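PDB 3NRG: TetR family transcriptional regulator from Chloroflexus aurantiacus, which probably binds cis-regulatory DNA through a predicted N-terminal helix-turn-helix and acts as a transcription factor. Local coordinates for residues Leu23-Phe26 with Ala27-Tyr31; Gly98-Phe101 with Gln102-Pro106; Ile111-Lys114 with Ala115-Asp119; Val163-Val166 with Val167-Leu171. All coordinates share one frame; numbering follows the deposited sequence. Where two conformers were deposited one is given.

Contact 1 ends helix 12-28 in the DNA-binding region, whereas contacts 2, 3 and 4 belong to the C-terminal regulatory region. Contacts 1, 2 and 3 each lie where a helix gives out. Contact 4 runs along the middle of helix 157-179 and is the most surface-lying, the other three being partly buried. Side-chain donors return to a carbonyl one turn back in contacts 1, 2 and 4, while contact 3 relies on a tyrosine pair, and its twice-used carbonyl takes backbone donors alone. Contacts 3 and 4 join through Glu-170 and two tyrosine hydroxyls, contacts 2 and 4 through Ile-99 and Leu-171. Lys-114 of contact 3 bonds weakly to the helix end in contact 1, a slight tie.

Contact 1 of 4, residues Leu23-Phe26 with Ala27-Tyr31; sequences LDEF and AQNDY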
loop_
_atom_site.group_PDB
_atom_site.type_symbol
_atom_site.label_atom_id
_atom_site.label_comp_id
_atom_site.label_asym_id
_atom_site.label_seq_id
_atom_site.Cartn_x
_atom_site.Cartn_y
_atom_site.Cartn_z
ATOM N N LEU A 23 -1.621 -3.278 14.216
ATOM C CA LEU A 23 -1.270 -3.564 12.821
ATOM C C LEU A 23 -1.533 -5.031 12.480
ATOM O O LEU A 23 -2.204 -5.310 11.487
ATOM C CB LEU A 23 0.199 -3.189 12.521
ATOM C CG LEU A 23 0.504 -1.696 12.427
ATOM C CD1 LEU A 23 1.990 -1.453 12.342
ATOM C CD2 LEU A 23 -0.193 -1.069 11.247
ATOM N N ASP A 24 -1.066 -5.965 13.342
ATOM C CA ASP A 24 -1.281 -7.401 13.155
ATOM C C ASP A 24 -2.770 -7.750 13.096
ATOM O O ASP A 24 -3.194 -8.422 12.163
ATOM C CB ASP A 24 -0.585 -8.213 14.266
ATOM C CG ASP A 24 0.904 -8.416 14.060
ATOM O OD1 ASP A 24 1.325 -8.584 12.890
ATOM O OD2 ASP A 24 1.633 -8.521 15.070
ATOM N N GLU A 25 -3.569 -7.243 14.064
ATOM C CA GLU A 25 -5.011 -7.502 14.149
ATOM C C GLU A 25 -5.791 -7.003 12.915
ATOM O O GLU A 25 -6.636 -7.729 12.390
ATOM C CB GLU A 25 -5.592 -6.901 15.452
ATOM C CG GLU A 25 -7.063 -7.221 15.696
ATOM C CD GLU A 25 -7.398 -8.661 16.049
ATOM O OE1 GLU A 25 -6.471 -9.425 16.407
ATOM O OE2 GLU A 25 -8.602 -9.011 16.013
ATOM N N PHE A 26 -5.521 -5.769 12.466
ATOM C CA PHE A 26 -6.221 -5.196 11.317
ATOM C C PHE A 26 -5.740 -5.746 9.953
ATOM O O PHE A 26 -6.495 -5.692 8.980
ATOM C CB PHE A 26 -6.188 -3.660 11.348
ATOM C CG PHE A 26 -7.240 -3.045 12.243
ATOM C CD1 PHE A 26 -6.929 -2.641 13.537
ATOM C CD2 PHE A 26 -8.544 -2.869 11.793
ATOM C CE1 PHE A 26 -7.897 -2.054 14.357
ATOM C CE2 PHE A 26 -9.518 -2.308 12.626
ATOM C CZ PHE A 26 -9.184 -1.896 13.899
ATOM N N ALA A 27 -4.512 -6.296 9.889
ATOM C CA ALA A 27 -3.991 -6.874 8.647
ATOM C C ALA A 27 -4.371 -8.357 8.506
ATOM O O ALA A 27 -4.627 -8.822 7.389
ATOM C CB ALA A 27 -2.482 -6.714 8.585
ATOM N N GLN A 28 -4.407 -9.098 9.638
ATOM C CA GLN A 28 -4.726 -10.532 9.651
ATOM C C GLN A 28 -6.237 -10.812 9.629
ATOM O O GLN A 28 -6.642 -11.947 9.356
ATOM C CB GLN A 28 -4.080 -11.222 10.863
ATOM C CG GLN A 28 -2.554 -11.287 10.807
ATOM C CD GLN A 28 -1.940 -11.736 12.123
ATOM O OE1 GLN A 28 -2.607 -12.304 13.003
ATOM N NE2 GLN A 28 -0.647 -11.504 12.277
ATOM N N ASN A 29 -7.070 -9.796 9.941
ATOM C CA ASN A 29 -8.524 -9.975 10.015
ATOM C C ASN A 29 -9.291 -8.879 9.277
ATOM O O ASN A 29 -8.804 -7.749 9.159
ATOM C CB ASN A 29 -8.988 -10.018 11.488
ATOM C CG ASN A 29 -8.352 -11.106 12.306
ATOM O OD1 ASN A 29 -8.786 -12.260 12.290
ATOM N ND2 ASN A 29 -7.330 -10.752 13.068
ATOM N N ASP A 30 -10.520 -9.210 8.812
ATOM C CA ASP A 30 -11.432 -8.257 8.168
ATOM C C ASP A 30 -11.958 -7.291 9.233
ATOM O O ASP A 30 -12.050 -7.671 10.401
ATOM C CB ASP A 30 -12.610 -9.015 7.500
ATOM C CG ASP A 30 -13.748 -8.126 7.011
ATOM O OD1 ASP A 30 -13.512 -7.308 6.101
ATOM O OD2 ASP A 30 -14.871 -8.252 7.545
ATOM N N TYR A 31 -12.303 -6.044 8.840
ATOM C CA TYR A 31 -12.812 -5.027 9.777
ATOM C C TYR A 31 -13.876 -5.562 10.769
ATOM O O TYR A 31 -13.779 -5.298 11.969
ATOM C CB TYR A 31 -13.331 -3.782 9.022
ATOM C CG TYR A 31 -13.742 -2.657 9.947
ATOM C CD1 TYR A 31 -12.809 -1.738 10.418
ATOM C CD2 TYR A 31 -15.055 -2.543 10.397
ATOM C CE1 TYR A 31 -13.171 -0.735 11.313
ATOM C CE2 TYR A 31 -15.428 -1.542 11.289
ATOM C CZ TYR A 31 -14.480 -0.648 11.756
ATOM O OH TYR A 31 -14.852 0.351 12.618
#
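Asn-29 folds its side-chain amide back over the end of helix 12-28 to reach the backbone of Glu-25, one turn earlier. ND2 of Asn-29 lies 3.2 Å from O of Glu-25, on a lone pair in the carbonyl plane, with a fairly straight N-H...O angle of 161°. The backbone N of Asn-29 makes a weak bond to the same oxygen, and so two donors of Asn-29 meet a carbonyl in the last turn. The Glu-25 chain leaves with CG anti to its backbone N (chi1 -175°) and then bends, bringing CD of Glu-25 to 3.6 Å from ND2 of Asn-29, close without a hydrogen bond. Its polar partners lie elsewhere: OE2 bonds to Ser-35 N and forms a salt bridge with Arg-38, at the start of the predicted helix-turn-helix.

The tight side is apolar. Phe-26 is buried against Leu-64, Cys-60, Val-34 and Ile-111, and its edge atom CE2 meets CD1 of Tyr-31 at 4.0 Å, the two side chains pointing the same way. A flat hydrocarbon ring suits this place between helices 57-78 and 106-114. On the solvent side, Gln-28 is exposed. Its extended chain runs beside Asp-24, yet NE2 stays 3.6 Å from OD1 of Asp-24, a loose approach too long for a hydrogen bond. The chemistry thus divides the turn: aromatic carbon fastens it to the neighbouring helices, while the amide closes the end of the helix and the carboxylate ties it to the predicted helix-turn-helix.

Contact 2 of 4, residues Gly98-Phe101 with Gln102-Pro106; sequences GIQF and QFHNP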
loop_
_atom_site.group_PDB
_atom_site.type_symbol
_atom_site.label_atom_id
_atom_site.label_comp_id
_atom_site.label_asym_id
_atom_site.label_seq_id
_atom_site.Cartn_x
_atom_site.Cartn_y
_atom_site.Cartn_z
ATOM N N GLY A 98 6.526 1.200 -5.156
ATOM C CA GLY A 98 5.307 0.616 -4.603
ATOM C C GLY A 98 5.534 -0.747 -3.984
ATOM O O GLY A 98 5.028 -1.032 -2.897
ATOM N N ILE A 99 6.339 -1.581 -4.657
ATOM C CA ILE A 99 6.697 -2.921 -4.193
ATOM C C ILE A 99 7.648 -2.849 -2.966
ATOM O O ILE A 99 7.474 -3.611 -2.009
ATOM C CB ILE A 99 7.276 -3.752 -5.385
ATOM C CG1 ILE A 99 6.145 -4.096 -6.411
ATOM C CG2 ILE A 99 7.981 -5.019 -4.900
ATOM C CD1 ILE A 99 6.629 -4.455 -7.850
ATOM N N GLN A 100 8.613 -1.896 -2.977
ATOM C CA GLN A 100 9.555 -1.728 -1.863
ATOM C C GLN A 100 8.848 -1.243 -0.594
ATOM O O GLN A 100 9.176 -1.707 0.499
ATOM C CB GLN A 100 10.712 -0.785 -2.239
ATOM C CG GLN A 100 11.732 -1.391 -3.213
ATOM C CD GLN A 100 12.432 -2.609 -2.651
ATOM O OE1 GLN A 100 12.090 -3.752 -2.976
ATOM N NE2 GLN A 100 13.440 -2.387 -1.812
ATOM N N PHE A 101 7.848 -0.344 -0.742
ATOM C CA PHE A 101 7.064 0.151 0.394
ATOM C C PHE A 101 6.248 -0.984 1.033
ATOM O O PHE A 101 6.105 -1.029 2.258
ATOM C CB PHE A 101 6.136 1.316 -0.030
ATOM C CG PHE A 101 5.248 1.796 1.095
ATOM C CD1 PHE A 101 5.774 2.540 2.149
ATOM C CD2 PHE A 101 3.913 1.416 1.160
ATOM C CE1 PHE A 101 4.979 2.889 3.244
ATOM C CE2 PHE A 101 3.115 1.785 2.247
ATOM C CZ PHE A 101 3.651 2.525 3.278
ATOM N N GLN A 102 5.703 -1.886 0.197
ATOM C CA GLN A 102 4.934 -3.040 0.641
ATOM C C GLN A 102 5.823 -4.015 1.450
ATOM O O GLN A 102 5.409 -4.489 2.502
ATOM C CB GLN A 102 4.310 -3.757 -0.569
ATOM C CG GLN A 102 3.312 -4.850 -0.181
ATOM C CD GLN A 102 2.936 -5.748 -1.333
ATOM O OE1 GLN A 102 2.807 -5.313 -2.489
ATOM N NE2 GLN A 102 2.689 -7.016 -1.025
ATOM N N PHE A 103 7.047 -4.288 0.959
ATOM C CA PHE A 103 7.986 -5.212 1.607
ATOM C C PHE A 103 8.537 -4.672 2.949
ATOM O O PHE A 103 8.842 -5.474 3.844
ATOM C CB PHE A 103 9.138 -5.569 0.649
ATOM C CG PHE A 103 8.766 -6.385 -0.583
ATOM C CD1 PHE A 103 7.465 -6.855 -0.764
ATOM C CD2 PHE A 103 9.729 -6.725 -1.528
ATOM C CE1 PHE A 103 7.130 -7.615 -1.890
ATOM C CE2 PHE A 103 9.395 -7.502 -2.644
ATOM C CZ PHE A 103 8.099 -7.943 -2.816
ATOM N N HIS A 104 8.671 -3.309 3.085
ATOM C CA HIS A 104 9.175 -2.683 4.314
ATOM C C HIS A 104 8.043 -2.392 5.309
ATOM O O HIS A 104 8.288 -2.296 6.517
ATOM C CB HIS A 104 9.962 -1.399 3.997
ATOM C CG HIS A 104 11.293 -1.648 3.354
ATOM N ND1 HIS A 104 11.479 -1.489 1.992
ATOM C CD2 HIS A 104 12.462 -2.040 3.910
ATOM C CE1 HIS A 104 12.750 -1.780 1.767
ATOM N NE2 HIS A 104 13.383 -2.113 2.890
ATOM N N ASN A 105 6.797 -2.263 4.806
ATOM C CA ASN A 105 5.621 -2.012 5.651
ATOM C C ASN A 105 4.489 -2.977 5.264
ATOM O O ASN A 105 3.453 -2.538 4.757
ATOM C CB ASN A 105 5.172 -0.547 5.530
ATOM C CG ASN A 105 6.223 0.435 5.988
ATOM O OD1 ASN A 105 6.977 0.992 5.184
ATOM N ND2 ASN A 105 6.321 0.638 7.301
ATOM N N PRO A 106 4.678 -4.313 5.467
ATOM C CA PRO A 106 3.670 -5.274 4.979
ATOM C C PRO A 106 2.300 -5.172 5.626
ATOM O O PRO A 106 1.299 -5.389 4.947
ATOM C CB PRO A 106 4.329 -6.641 5.220
ATOM C CG PRO A 106 5.355 -6.395 6.262
ATOM C CD PRO A 106 5.854 -5.007 6.033
#
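Gln-100 and His-104 meet at the C-terminal end of helix 87-104, in the all-helical regulatory domain of the TetR fold. O of Gln-100 takes two donors from His-104: the backbone N at 3.1 Å and, in the conformer described, ring atom ND1 at 2.8 Å. They arrive from opposite faces of the carbonyl plane, ND1 lying 43° above it. Histidine suits this last turn because its ring can supply an N-H to a carbonyl near the helix end. The other carbonyls keep ordinary helical partners: Gly-98 O receives Gln-102 N, Ile-99 O receives Phe-103 N, and Phe-101 O receives Asn-105 N at 2.9 Å.

On the buried side, CG2 of Ile-99 makes a CH-pi contact over one face of the Phe-103 ring, 3.9 Å from its centroid, with Ile-99 O over the same face. Met-199 and Ile-176 also touch Phe-103, joining it to helices 196-214 and 157-179. Were Phe-103 an alanine, the Ile-99 methyl would probably lose its aromatic partner and a gap would open toward Met-199 and Ile-176. At the same helix end, just past His-104, Asn-105 sets its CB over a face of the Phe-101 ring, with OD1 3.4 Å from CE1 of Phe-101.

Contact 3 of 4, residues Ile111-Lys114 with Ala115-Asp119; sequences IAYK and ALYDD
Tyr-113 and Tyr-117 form a local T-shaped (edge-to-face) aromatic pair at the C-terminal end of helix 106-114, where the chain turns into the loop leading to helix 124-147 of the TetR regulatory domain. The edge of Tyr-117 is directed at one face of Tyr-113, their centroids 5.3 Å apart and their planes at 67°. The closest approach is between CE2 of Tyr-117 and CZ of Tyr-113, at 3.6 Å. Tyr-113 reaches the pair because its CG stands anti to the backbone N (chi1 178°), which carries the ring out from the helix, leaning toward the loop side where Tyr-117 lies. Tyrosine suits both places: the rings pack together while the hydroxyls reach polar partners, each bonding to one carboxylate oxygen of Glu-170 on helix 157-179. This one acidic group is likely to help hold the two rings in place, and it ties the helix end to a neighbouring helix.

Behind the pair, Leu-116 places CD1 4.2 Å from CD1 of Tyr-113 and also touches Thr-169. Small Ala-115, buried, packs against Tyr-61 and Ile-130. Lys-114 runs extended past Asp-118, with CD 3.8 Å from OD2 of Asp-118, but no ion pair forms between the two; NZ makes a weak bond to Ala-27 O instead. Leu-116 N bonds three residues back, to Tyr-113 O. Finally Lys-114 O receives two donors, Tyr-117 N from three residues on at 3.0 Å and Asp-118 N from four on at 2.8 Å, the latter almost straight along the carbonyl bond.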
loop_
_atom_site.group_PDB
_atom_site.type_symbol
_atom_site.label_atom_id
_atom_site.label_comp_id
_atom_site.label_asym_id
_atom_site.label_seq_id
_atom_site.Cartn_x
_atom_site.Cartn_y
_atom_site.Cartn_z
ATOM N N ILE A 111 -3.436 -3.561 5.202
ATOM C CA ILE A 111 -4.616 -2.828 5.686
ATOM C C ILE A 111 -5.166 -1.906 4.563
ATOM O O ILE A 111 -6.373 -1.891 4.312
ATOM C CB ILE A 111 -4.288 -2.045 7.001
ATOM C CG1 ILE A 111 -3.962 -3.024 8.158
ATOM C CG2 ILE A 111 -5.436 -1.095 7.385
ATOM C CD1 ILE A 111 -3.185 -2.397 9.331
ATOM N N ALA A 112 -4.265 -1.201 3.854
ATOM C CA ALA A 112 -4.632 -0.325 2.735
ATOM C C ALA A 112 -5.167 -1.140 1.541
ATOM O O ALA A 112 -6.070 -0.680 0.837
ATOM C CB ALA A 112 -3.431 0.508 2.309
ATOM N N TYR A 113 -4.614 -2.360 1.331
ATOM C CA TYR A 113 -5.033 -3.259 0.256
ATOM C C TYR A 113 -6.448 -3.788 0.498
ATOM O O TYR A 113 -7.244 -3.845 -0.445
ATOM C CB TYR A 113 -4.035 -4.424 0.109
ATOM C CG TYR A 113 -4.420 -5.443 -0.948
ATOM C CD1 TYR A 113 -4.186 -5.199 -2.298
ATOM C CD2 TYR A 113 -4.936 -6.687 -0.591
ATOM C CE1 TYR A 113 -4.526 -6.138 -3.273
ATOM C CE2 TYR A 113 -5.273 -7.637 -1.556
ATOM C CZ TYR A 113 -5.062 -7.360 -2.897
ATOM O OH TYR A 113 -5.387 -8.295 -3.846
ATOM N N LYS A 114 -6.764 -4.182 1.768
ATOM C CA LYS A 114 -8.089 -4.701 2.115
ATOM C C LYS A 114 -9.175 -3.626 1.964
ATOM O O LYS A 114 -10.309 -3.950 1.629
ATOM C CB LYS A 114 -8.098 -5.286 3.538
ATOM C CG LYS A 114 -7.511 -6.691 3.638
ATOM C CD LYS A 114 -7.769 -7.299 5.017
ATOM C CE LYS A 114 -7.419 -8.764 5.068
ATOM N NZ LYS A 114 -7.817 -9.379 6.352
ATOM N N ALA A 115 -8.811 -2.333 2.172
ATOM C CA ALA A 115 -9.744 -1.201 2.050
ATOM C C ALA A 115 -10.323 -1.072 0.626
ATOM O O ALA A 115 -11.395 -0.489 0.451
ATOM C CB ALA A 115 -9.049 0.094 2.451
ATOM N N LEU A 116 -9.611 -1.625 -0.384
ATOM C CA LEU A 116 -10.054 -1.615 -1.783
ATOM C C LEU A 116 -11.268 -2.530 -2.013
ATOM O O LEU A 116 -12.029 -2.306 -2.958
ATOM C CB LEU A 116 -8.915 -2.067 -2.710
ATOM C CG LEU A 116 -7.713 -1.142 -2.835
ATOM C CD1 LEU A 116 -6.542 -1.874 -3.432
ATOM C CD2 LEU A 116 -8.047 0.094 -3.652
ATOM N N TYR A 117 -11.417 -3.589 -1.189
ATOM C CA TYR A 117 -12.458 -4.599 -1.389
ATOM C C TYR A 117 -13.452 -4.696 -0.228
ATOM O O TYR A 117 -14.654 -4.842 -0.462
ATOM C CB TYR A 117 -11.818 -5.982 -1.669
ATOM C CG TYR A 117 -10.713 -5.946 -2.708
ATOM C CD1 TYR A 117 -11.007 -5.890 -4.069
ATOM C CD2 TYR A 117 -9.373 -5.956 -2.331
ATOM C CE1 TYR A 117 -9.996 -5.820 -5.025
ATOM C CE2 TYR A 117 -8.353 -5.893 -3.279
ATOM C CZ TYR A 117 -8.670 -5.831 -4.627
ATOM O OH TYR A 117 -7.670 -5.777 -5.564
ATOM N N ASP A 118 -12.953 -4.658 1.016
ATOM C CA ASP A 118 -13.780 -4.830 2.209
ATOM C C ASP A 118 -14.655 -3.614 2.544
ATOM O O ASP A 118 -14.280 -2.477 2.242
ATOM C CB ASP A 118 -12.909 -5.232 3.419
ATOM C CG ASP A 118 -12.205 -6.583 3.270
ATOM O OD1 ASP A 118 -12.419 -7.261 2.230
ATOM O OD2 ASP A 118 -11.440 -6.959 4.190
ATOM N N ASP A 119 -15.824 -3.862 3.187
ATOM C CA ASP A 119 -16.739 -2.798 3.618
ATOM C C ASP A 119 -16.175 -2.146 4.876
ATOM O O ASP A 119 -16.449 -2.596 5.995
ATOM C CB ASP A 119 -18.166 -3.359 3.867
ATOM C CG ASP A 119 -19.242 -2.296 4.115
ATOM O OD1 ASP A 119 -18.974 -1.339 4.886
ATOM O OD2 ASP A 119 -20.377 -2.474 3.618
#

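Contact 4 of 4, residues Val163-Val166 with Val167-Leu171; sequences VLNV and VFTEL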
loop_
_atom_site.group_PDB
_atom_site.type_symbol
_atom_site.label_atom_id
_atom_site.label_comp_id
_atom_site.label_asym_id
_atom_site.label_seq_id
_atom_site.Cartn_x
_atom_site.Cartn_y
_atom_site.Cartn_z
ATOM N N VAL A 163 -5.677 -1.137 -16.816
ATOM C CA VAL A 163 -4.632 -2.169 -16.947
ATOM C C VAL A 163 -3.428 -1.851 -16.046
ATOM O O VAL A 163 -2.944 -2.734 -15.346
ATOM C CB VAL A 163 -4.213 -2.387 -18.440
ATOM C CG1 VAL A 163 -3.078 -3.403 -18.557
ATOM C CG2 VAL A 163 -5.406 -2.819 -19.286
ATOM N N LEU A 164 -2.971 -0.585 -16.039
ATOM C CA LEU A 164 -1.849 -0.158 -15.193
ATOM C C LEU A 164 -2.199 -0.292 -13.702
ATOM O O LEU A 164 -1.420 -0.865 -12.935
ATOM C CB LEU A 164 -1.439 1.289 -15.513
ATOM C CG LEU A 164 -0.787 1.531 -16.889
ATOM C CD1 LEU A 164 -0.817 2.996 -17.248
ATOM C CD2 LEU A 164 0.637 1.021 -16.923
ATOM N N ASN A 165 -3.400 0.183 -13.306
ATOM C CA ASN A 165 -3.859 0.132 -11.915
ATOM C C ASN A 165 -3.944 -1.295 -11.359
ATOM O O ASN A 165 -3.464 -1.531 -10.256
ATOM C CB ASN A 165 -5.192 0.868 -11.746
ATOM C CG ASN A 165 -5.626 1.007 -10.304
ATOM O OD1 ASN A 165 -4.956 1.649 -9.480
ATOM N ND2 ASN A 165 -6.763 0.421 -9.971
ATOM N N VAL A 166 -4.531 -2.248 -12.118
ATOM C CA VAL A 166 -4.655 -3.644 -11.648
ATOM C C VAL A 166 -3.303 -4.348 -11.527
ATOM O O VAL A 166 -3.099 -5.120 -10.597
ATOM C CB VAL A 166 -5.705 -4.490 -12.430
ATOM C CG1 VAL A 166 -7.107 -3.912 -12.261
ATOM C CG2 VAL A 166 -5.338 -4.626 -13.913
ATOM N N VAL A 167 -2.368 -4.046 -12.437
ATOM C CA VAL A 167 -1.023 -4.625 -12.409
ATOM C C VAL A 167 -0.256 -4.102 -11.193
ATOM O O VAL A 167 0.234 -4.900 -10.386
ATOM C CB VAL A 167 -0.263 -4.360 -13.740
ATOM C CG1 VAL A 167 1.222 -4.649 -13.589
ATOM C CG2 VAL A 167 -0.860 -5.176 -14.885
ATOM N N PHE A 168 -0.210 -2.760 -11.025
ATOM C CA PHE A 168 0.487 -2.108 -9.903
ATOM C C PHE A 168 -0.070 -2.540 -8.527
ATOM O O PHE A 168 0.685 -2.653 -7.562
ATOM C CB PHE A 168 0.429 -0.573 -10.052
ATOM C CG PHE A 168 1.510 0.022 -10.922
ATOM C CD1 PHE A 168 1.565 -0.259 -12.283
ATOM C CD2 PHE A 168 2.435 0.917 -10.397
ATOM C CE1 PHE A 168 2.560 0.299 -13.091
ATOM C CE2 PHE A 168 3.418 1.492 -11.209
ATOM C CZ PHE A 168 3.484 1.167 -12.547
ATOM N N THR A 169 -1.379 -2.766 -8.448
ATOM C CA THR A 169 -2.047 -3.165 -7.214
ATOM C C THR A 169 -1.711 -4.610 -6.817
ATOM O O THR A 169 -1.580 -4.899 -5.624
ATOM C CB THR A 169 -3.568 -2.949 -7.366
ATOM O OG1 THR A 169 -3.813 -1.558 -7.558
ATOM C CG2 THR A 169 -4.359 -3.447 -6.174
ATOM N N GLU A 170 -1.578 -5.515 -7.809
ATOM C CA GLU A 170 -1.435 -6.942 -7.541
ATOM C C GLU A 170 -0.031 -7.535 -7.694
ATOM O O GLU A 170 0.190 -8.657 -7.227
ATOM C CB GLU A 170 -2.448 -7.746 -8.372
ATOM C CG GLU A 170 -3.900 -7.363 -8.127
ATOM C CD GLU A 170 -4.487 -7.771 -6.788
ATOM O OE1 GLU A 170 -3.876 -8.612 -6.087
ATOM O OE2 GLU A 170 -5.588 -7.277 -6.459
ATOM N N LEU A 171 0.909 -6.829 -8.373
ATOM C CA LEU A 171 2.240 -7.402 -8.618
ATOM C C LEU A 171 2.997 -7.844 -7.359
ATOM O O LEU A 171 3.492 -8.963 -7.322
ATOM C CB LEU A 171 3.114 -6.518 -9.525
ATOM C CG LEU A 171 4.430 -7.178 -10.027
ATOM C CD1 LEU A 171 4.153 -8.533 -10.723
ATOM C CD2 LEU A 171 5.198 -6.251 -10.942
#
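The ring of Phe-168 meets Leu-164, one turn earlier, along one side. O of Leu-164 approaches the ring obliquely, 3.1 Å from CD1 of Phe-168, and the apolar ends touch more loosely, with CE1 of Phe-168 4.3 Å from CD2 of Leu-164. That same oxygen also accepts the backbone N of Phe-168, at 3.0 Å. The other flat group is the amide of Asn-165, whose OD1 bonds to Ser-134 OG. An amide suits this position because it can bond to Ser-134 while its carbons lie against Phe-138.

Thr-169 binds back to Asn-165 within the helix. Both its N, at 3.0 Å, and its OG1, at 2.7 Å, donate to O of Asn-165, reaching it from opposite faces of the carbonyl plane. With OG1 beside the backbone N (chi1 -63°), the hydroxyl turns back along the helix and the methyl CG2 goes outward to touch Leu-116. A valine here would remove the hydroxyl, and Asn-165 O would probably be left with the backbone N alone.

Helix 157-179 is thus set among three others: Val-163, Leu-164, Val-167 and Leu-171 meet Leu-210 and Val-206 of helix 196-214, Phe-168 and Leu-171 meet Leu-95 of helix 87-104, and Leu-164, Asn-165 and Phe-168 meet Phe-138 of helix 124-147, the two phenylalanine planes at about 60°.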